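HupZ (Streptococcus sp. 'group A', PDB 5ESC) probably binds and breaks down heme, as a dimeric split-barrel enzyme related to the pyridoxamine 5'-phosphate oxidases. Local coordinates at residues K7-N12 with L73-V78; N55-G60 with A81-E86; A88-A93 with K105-I110. All coordinates share one frame; numbering follows the deposited sequence.

Contact 1: residues K7-N12 with L73-V78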
# COMPACT_ATOMS: atom_id res chain seq x y z
N LYS A 7 16.10 8.70 -1.62
CA LYS A 7 15.80 9.38 -2.91
C LYS A 7 15.82 8.44 -4.06
O LYS A 7 15.04 8.61 -5.00
CB LYS A 7 16.73 10.57 -3.23
CG LYS A 7 16.60 11.68 -2.23
CD LYS A 7 17.60 12.79 -2.52
CE LYS A 7 17.79 13.76 -1.34
NZ LYS A 7 19.02 14.63 -1.53
N ASP A 8 16.68 7.41 -4.00
CA ASP A 8 16.82 6.46 -5.10
C ASP A 8 15.58 5.63 -5.24
O ASP A 8 15.13 5.41 -6.34
CB ASP A 8 18.00 5.51 -4.90
CG ASP A 8 19.34 6.21 -4.88
OD1 ASP A 8 19.49 7.36 -5.40
OD2 ASP A 8 20.24 5.57 -4.29
N LEU A 9 15.07 5.12 -4.10
CA LEU A 9 13.78 4.38 -4.09
C LEU A 9 12.62 5.19 -4.55
O LEU A 9 11.85 4.75 -5.44
CB LEU A 9 13.45 3.82 -2.70
CG LEU A 9 14.04 2.42 -2.53
CD1 LEU A 9 15.45 2.53 -1.96
CD2 LEU A 9 13.21 1.58 -1.61
N ILE A 10 12.51 6.39 -3.97
CA ILE A 10 11.46 7.32 -4.36
C ILE A 10 11.54 7.54 -5.86
O ILE A 10 10.51 7.55 -6.55
CB ILE A 10 11.57 8.71 -3.60
CG1 ILE A 10 11.27 8.52 -2.10
CG2 ILE A 10 10.63 9.68 -4.25
CD1 ILE A 10 11.64 9.64 -1.16
N ASN A 11 12.77 7.75 -6.36
CA ASN A 11 12.97 8.00 -7.82
C ASN A 11 12.78 6.73 -8.64
O ASN A 11 12.41 6.77 -9.77
CB ASN A 11 14.35 8.57 -8.14
CG ASN A 11 14.52 10.03 -7.75
OD1 ASN A 11 13.57 10.81 -7.61
ND2 ASN A 11 15.80 10.42 -7.55
N ASN A 12 13.03 5.59 -8.05
CA ASN A 12 12.96 4.33 -8.82
C ASN A 12 11.77 3.42 -8.63
O ASN A 12 11.56 2.58 -9.49
CB ASN A 12 14.29 3.58 -8.67
CG ASN A 12 15.39 4.31 -9.38
OD1 ASN A 12 15.28 4.51 -10.57
ND2 ASN A 12 16.35 4.84 -8.66
N LEU A 73 14.90 -3.42 -0.10
CA LEU A 73 15.00 -2.14 0.58
C LEU A 73 13.59 -1.49 0.54
O LEU A 73 12.80 -1.80 -0.35
CB LEU A 73 15.99 -1.26 -0.14
CG LEU A 73 17.48 -1.73 -0.14
CD1 LEU A 73 18.34 -0.82 -1.01
CD2 LEU A 73 18.06 -1.86 1.28
N GLY A 74 13.30 -0.60 1.49
CA GLY A 74 12.07 0.16 1.45
C GLY A 74 11.86 1.08 2.61
O GLY A 74 12.54 0.95 3.68
N TYR A 75 10.96 2.03 2.40
CA TYR A 75 10.65 3.01 3.44
C TYR A 75 9.19 3.31 3.43
O TYR A 75 8.53 3.27 2.36
CB TYR A 75 11.42 4.30 3.18
CG TYR A 75 12.92 4.16 3.34
CD1 TYR A 75 13.54 4.28 4.62
CD2 TYR A 75 13.71 3.90 2.23
CE1 TYR A 75 14.92 4.11 4.74
CE2 TYR A 75 15.08 3.73 2.34
CZ TYR A 75 15.67 3.85 3.57
OH TYR A 75 17.00 3.69 3.59
N ARG A 76 8.70 3.64 4.60
CA ARG A 76 7.31 4.05 4.81
C ARG A 76 7.35 5.50 5.36
O ARG A 76 8.04 5.76 6.38
CB ARG A 76 6.66 3.07 5.83
CG ARG A 76 5.27 3.45 6.35
CD ARG A 76 4.55 2.30 7.07
NE ARG A 76 5.27 1.90 8.26
CZ ARG A 76 4.98 2.27 9.49
NH1 ARG A 76 3.91 3.01 9.76
NH2 ARG A 76 5.75 1.87 10.49
N PHE A 77 6.70 6.43 4.67
CA PHE A 77 6.61 7.84 5.06
C PHE A 77 5.20 8.07 5.66
O PHE A 77 4.11 7.84 5.01
CB PHE A 77 6.88 8.74 3.87
CG PHE A 77 8.21 8.51 3.25
CD1 PHE A 77 8.43 7.47 2.39
CD2 PHE A 77 9.31 9.30 3.60
CE1 PHE A 77 9.69 7.19 1.87
CE2 PHE A 77 10.56 9.07 3.06
CZ PHE A 77 10.76 7.99 2.19
N VAL A 78 5.15 8.55 6.87
CA VAL A 78 3.90 8.80 7.53
C VAL A 78 3.68 10.27 7.72
O VAL A 78 4.62 10.96 8.17
CB VAL A 78 3.82 8.13 8.91
CG1 VAL A 78 2.45 8.39 9.58
CG2 VAL A 78 4.05 6.63 8.80
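Leu9 sets one methyl, CD2, onto the start of strand 73-84: it lies 3.6 Å from Gly74 CA and equally 3.6 Å from Leu73 O, with the CB of Leu73 a little farther off. The bare alpha carbon of Gly74 thus lies directly against the leucine branch. The other methyl of Leu9, CD1, reaches the rim of the Tyr75 ring, 4.5 Å from CE2 and near the ring plane, so the tyrosine meets the leucine with its edge. The next residue, Ile10, touches through the very end of its chain: CD1 comes within 3.8 Å of Phe77 CZ, the far corner of that ring, on an oblique line. Ile10 is able to do this because CG1 lies anti to its carbonyl carbon (chi1 -68°) and chi2 is extended at 165°, which carries the terminal methyl forward although the CB does not aim at the strand.

Around this first shell, the axes of helix 7-12 and strand 73-78 are nearly square to each other (88°) and approach to 8.9 Å. Leu9 also packs on Asp68 and Ile10 on Phe66, both of the adjoining strand 61-68, so the helix spans two strands of the antiparallel sheet. Phe77 is held further by an edge-to-face meeting with Phe42, and Tyr75 by Met6 from the preceding turn of the same helix. On the same strand, Arg76 forms a salt bridge to Glu63 and packs on Asn27 of the second subunit.

No hydrogen bond joins helix 7-12 to strand 73-78; the N-terminal helix is attached to the barrel sheet here by branched aliphatic ends against the Tyr75 edge, the Phe77 ring and a glycine backbone, a mainly hydrophobic contact whose hold depends on shape and burial.

Contact 2: residues N55-G60 with A81-E86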
# COMPACT_ATOMS: atom_id res chain seq x y z
N ASN A 55 -10.53 10.65 1.10
CA ASN A 55 -10.01 10.34 2.43
C ASN A 55 -9.07 11.45 2.90
O ASN A 55 -9.14 11.87 4.08
CB ASN A 55 -9.28 8.99 2.40
CG ASN A 55 -10.23 7.78 2.22
OD1 ASN A 55 -11.43 7.90 2.25
ND2 ASN A 55 -9.63 6.62 2.01
N ILE A 56 -8.14 11.90 2.04
CA ILE A 56 -7.26 13.07 2.40
C ILE A 56 -8.07 14.33 2.82
O ILE A 56 -7.84 14.92 3.87
CB ILE A 56 -6.22 13.43 1.31
CG1 ILE A 56 -5.14 12.32 1.22
CG2 ILE A 56 -5.59 14.79 1.54
CD1 ILE A 56 -4.43 12.30 -0.10
N GLU A 57 -9.07 14.66 2.02
CA GLU A 57 -9.94 15.79 2.37
C GLU A 57 -10.75 15.53 3.63
O GLU A 57 -10.92 16.46 4.39
CB GLU A 57 -10.88 16.16 1.17
CG GLU A 57 -10.06 16.55 -0.04
CD GLU A 57 -10.90 16.97 -1.26
OE1 GLU A 57 -12.09 17.19 -1.06
OE2 GLU A 57 -10.42 17.09 -2.40
N ASP A 58 -11.20 14.29 3.87
CA ASP A 58 -11.91 13.97 5.10
C ASP A 58 -11.05 14.10 6.38
O ASP A 58 -11.51 14.67 7.39
CB ASP A 58 -12.51 12.56 5.13
CG ASP A 58 -13.29 12.28 6.43
OD1 ASP A 58 -14.42 12.82 6.57
OD2 ASP A 58 -12.76 11.57 7.34
N ASN A 59 -9.85 13.56 6.38
CA ASN A 59 -9.08 13.47 7.66
C ASN A 59 -7.57 13.64 7.53
O ASN A 59 -6.85 13.60 8.48
CB ASN A 59 -9.43 12.15 8.38
CG ASN A 59 -9.10 10.94 7.52
OD1 ASN A 59 -7.90 10.69 7.17
ND2 ASN A 59 -10.13 10.20 7.09
N GLY A 60 -7.07 13.72 6.32
CA GLY A 60 -5.63 14.00 6.16
C GLY A 60 -4.64 12.87 6.34
O GLY A 60 -3.47 13.07 5.96
N ALA A 81 -1.81 15.03 4.98
CA ALA A 81 -1.94 15.50 3.62
C ALA A 81 -3.06 16.47 3.40
O ALA A 81 -4.02 16.52 4.22
CB ALA A 81 -2.07 14.31 2.67
N GLU A 82 -2.97 17.25 2.32
CA GLU A 82 -4.01 18.19 1.97
C GLU A 82 -4.07 18.20 0.47
O GLU A 82 -3.11 17.82 -0.19
CB GLU A 82 -3.69 19.64 2.43
CG GLU A 82 -2.26 20.10 2.34
CD GLU A 82 -2.06 21.60 2.69
OE1 GLU A 82 -0.91 21.95 3.12
OE2 GLU A 82 -3.05 22.42 2.55
N ILE A 83 -5.18 18.69 -0.04
CA ILE A 83 -5.40 18.79 -1.47
C ILE A 83 -5.54 20.30 -1.76
O ILE A 83 -6.22 20.99 -1.01
CB ILE A 83 -6.69 18.07 -1.89
CG1 ILE A 83 -6.62 16.62 -1.56
CG2 ILE A 83 -7.00 18.28 -3.37
CD1 ILE A 83 -5.66 15.78 -2.44
N GLN A 84 -4.86 20.82 -2.80
CA GLN A 84 -4.96 22.19 -3.19
C GLN A 84 -5.32 22.24 -4.70
O GLN A 84 -4.90 21.38 -5.50
CB GLN A 84 -3.75 23.03 -2.87
CG GLN A 84 -3.50 23.19 -1.34
CD GLN A 84 -2.31 24.04 -1.02
OE1 GLN A 84 -1.72 24.60 -1.90
NE2 GLN A 84 -1.94 24.11 0.23
N THR A 85 -6.06 23.26 -5.05
CA THR A 85 -6.46 23.42 -6.47
C THR A 85 -5.98 24.75 -7.09
O THR A 85 -6.31 25.07 -8.22
CB THR A 85 -7.97 23.28 -6.56
OG1 THR A 85 -8.58 24.27 -5.73
CG2 THR A 85 -8.47 21.85 -6.16
N GLU A 86 -5.16 25.50 -6.38
CA GLU A 86 -4.63 26.75 -6.86
C GLU A 86 -3.39 27.02 -6.05
O GLU A 86 -3.26 26.46 -4.95
CB GLU A 86 -5.71 27.88 -6.72
CG GLU A 86 -6.64 27.72 -5.49
CD GLU A 86 -7.56 28.92 -5.22
OE1 GLU A 86 -8.49 29.14 -6.01
OE2 GLU A 86 -7.39 29.60 -4.19
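Ile56 directs its CG2 branch at the backbone of strand 81-84, and its neighbour Glu57 lies across Ile83 at about a right angle. The Ile56 methyl CG2 is 3.6 Å from Ala81 O and 3.7 Å from Ile83 CG1, lying over the Ala81-Glu82 peptide between two strand side chains that both point at the helix. With CG1 anti to the carbonyl carbon (chi1 -69°), CG2 is left anti to the backbone N and reaches the peptide, while CG1 lies 3.9 Å from Ala81 CB. Glu57 meets Ile83 with its aliphatic part: CG rests 3.8 Å from Ile83 CG1, while OE2 passes near the CG2 methyl. The carboxylate has its polar partner elsewhere, in a salt bridge to Arg53 one turn back along the helix.

Residues 55-59 of helix 51-59 cross strand 81-84 at 112° on one side of the split-barrel sheet, where Ile62 of the adjacent strand 61-68 and Tyr44 of strand 41-46, two strands away on the other side, also border Ile56. The chain then leaves the helix through Gly60, whose positive phi of 80° would press a CB against the preceding carbonyl. This turn brings the glycine carbonyl to the backbone of Ala81: Ala81 N donates to Gly60 O at 2.7 Å. Beside it, Gly60 CA makes a longer CH...O approach to Ala81 O. On the far side of the strand, Gln84 NE2 donates to Glu82 OE2 from above the carboxylate plane, and Glu82 OE1 is hydrogen-bonded to His111 NE2 on strand 106-117.

Contact 3: residues A88-A93 with K105-I110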
# COMPACT_ATOMS: atom_id res chain seq x y z
N ALA A 88 1.05 27.85 -5.74
CA ALA A 88 2.34 27.40 -6.30
C ALA A 88 2.52 25.92 -6.43
O ALA A 88 3.22 25.48 -7.32
CB ALA A 88 3.46 27.99 -5.44
N TYR A 89 1.95 25.10 -5.48
CA TYR A 89 2.12 23.71 -5.60
C TYR A 89 1.32 23.23 -6.84
O TYR A 89 1.77 22.41 -7.64
CB TYR A 89 1.63 22.97 -4.42
CG TYR A 89 2.44 23.08 -3.17
CD1 TYR A 89 3.71 22.59 -3.13
CD2 TYR A 89 1.86 23.64 -2.00
CE1 TYR A 89 4.43 22.59 -1.86
CE2 TYR A 89 2.55 23.65 -0.78
CZ TYR A 89 3.85 23.16 -0.74
OH TYR A 89 4.48 23.26 0.49
N TYR A 90 0.12 23.70 -6.96
CA TYR A 90 -0.75 23.32 -8.05
C TYR A 90 -0.18 23.73 -9.41
O TYR A 90 -0.21 22.98 -10.33
CB TYR A 90 -2.17 23.89 -7.83
CG TYR A 90 -3.06 23.55 -8.99
CD1 TYR A 90 -3.49 22.25 -9.15
CD2 TYR A 90 -3.34 24.48 -9.99
CE1 TYR A 90 -4.29 21.87 -10.23
CE2 TYR A 90 -4.16 24.11 -11.07
CZ TYR A 90 -4.56 22.77 -11.20
OH TYR A 90 -5.33 22.32 -12.23
N GLU A 91 0.30 24.97 -9.53
CA GLU A 91 0.93 25.44 -10.78
C GLU A 91 2.16 24.63 -11.17
O GLU A 91 2.33 24.26 -12.34
CB GLU A 91 1.23 26.97 -10.74
CG GLU A 91 -0.01 27.84 -10.58
CD GLU A 91 -1.02 27.70 -11.74
OE1 GLU A 91 -0.54 27.73 -12.91
OE2 GLU A 91 -2.27 27.54 -11.50
N ALA A 92 2.98 24.21 -10.16
CA ALA A 92 4.05 23.27 -10.42
C ALA A 92 3.52 21.91 -10.97
O ALA A 92 4.12 21.33 -11.89
CB ALA A 92 4.91 22.99 -9.20
N ALA A 93 2.46 21.36 -10.33
CA ALA A 93 1.90 20.11 -10.73
C ALA A 93 1.42 20.15 -12.23
O ALA A 93 1.58 19.18 -13.03
CB ALA A 93 0.75 19.73 -9.81
N LYS A 105 -6.53 17.79 -11.81
CA LYS A 105 -7.64 18.44 -11.16
C LYS A 105 -7.11 19.13 -9.87
O LYS A 105 -7.63 20.14 -9.43
CB LYS A 105 -8.65 17.39 -10.75
CG LYS A 105 -9.49 16.83 -11.88
CD LYS A 105 -10.57 15.85 -11.34
CE LYS A 105 -11.67 15.70 -12.44
NZ LYS A 105 -12.01 14.32 -12.76
N ALA A 106 -6.09 18.57 -9.25
CA ALA A 106 -5.59 19.16 -7.98
C ALA A 106 -4.20 18.67 -7.72
O ALA A 106 -3.70 17.83 -8.48
CB ALA A 106 -6.53 18.78 -6.83
N VAL A 107 -3.55 19.16 -6.66
CA VAL A 107 -2.31 18.59 -6.23
C VAL A 107 -2.47 18.06 -4.77
O VAL A 107 -3.12 18.71 -3.95
CB VAL A 107 -1.15 19.66 -6.32
CG1 VAL A 107 -1.39 20.94 -5.48
CG2 VAL A 107 0.22 19.01 -6.08
N GLY A 108 -1.93 16.90 -4.48
CA GLY A 108 -1.90 16.34 -3.14
C GLY A 108 -0.56 16.75 -2.54
O GLY A 108 0.46 16.66 -3.22
N ILE A 109 -0.51 17.16 -1.27
CA ILE A 109 0.72 17.64 -0.70
C ILE A 109 0.86 16.87 0.61
O ILE A 109 -0.11 16.93 1.40
CB ILE A 109 0.61 19.06 -0.38
CG1 ILE A 109 0.55 19.92 -1.64
CG2 ILE A 109 1.92 19.59 0.31
CD1 ILE A 109 -0.48 20.97 -1.39
N ILE A 110 1.95 16.16 0.84
CA ILE A 110 2.04 15.28 1.99
C ILE A 110 3.13 15.91 2.84
O ILE A 110 4.23 15.99 2.40
CB ILE A 110 2.43 13.87 1.60
CG1 ILE A 110 1.32 13.14 0.80
CG2 ILE A 110 2.69 12.95 2.77
CD1 ILE A 110 1.10 13.63 -0.58
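Val107 takes the least common valine rotamer, with CG1 between the backbone N and the carbonyl carbon (chi1 59°), and it brings that methyl to the helix backbone, 3.5 Å from Tyr90 N. The same CG1 also touches Tyr89 CB, at 3.8 Å, and Tyr90 CB. Its second methyl, CG2, turns to Ala93 CB at 3.8 Å, so the two branches of one valine cover neighbouring turns of helix 88-97.

The tyrosines on either side of this valine behave differently. Tyr89 offers a face: Ile109 CG1 stands over it in a CH-pi contact, 4.1 Å from the ring centroid and 19° off the normal, while Ile109 CD1 comes 3.6 Å from Tyr89 CD2 near the rim. Trp37 meets the Tyr89 ring edge-to-face. Tyr90 instead swings its ring alongside the strand start, CG anti to the backbone N (chi1 178°), and presents its edge to the Ala106 carbonyl carbon and Val107 N. Its CE1 lies 3.8 Å from Ala106 CA, and its hydroxyl is hydrogen-bonded to Pro104 O.

Lys105 and Ala106 both face Glu46 on strand 41-46, a classic beta bulge, at the point where strand 106-117 enters the antiparallel sheet of the split-barrel fold beneath the crossing helix.

Contacts 1 and 2 share strand 73-84 but use its two ends, with centres about 22 Å apart on opposite sides of the chain's centre; helix 4-12 covers the beginning and helix 51-59 the end. Contact 3 lies one strand over, its centre about 11 Å from that of contact 2 and about 20 Å from that of contact 1. It is joined to contact 2 by probable antiparallel backbone bonds, Gln84 O to Val107 N at 2.8 Å and Glu82 O to Ile109 N at 2.9 Å, and by Thr85 O packing on Tyr90 CD2. Contacts 1 and 3 do not touch, their nearest atoms being about 6 Å apart. Three helices are thus fastened to one continuous split-barrel sheet.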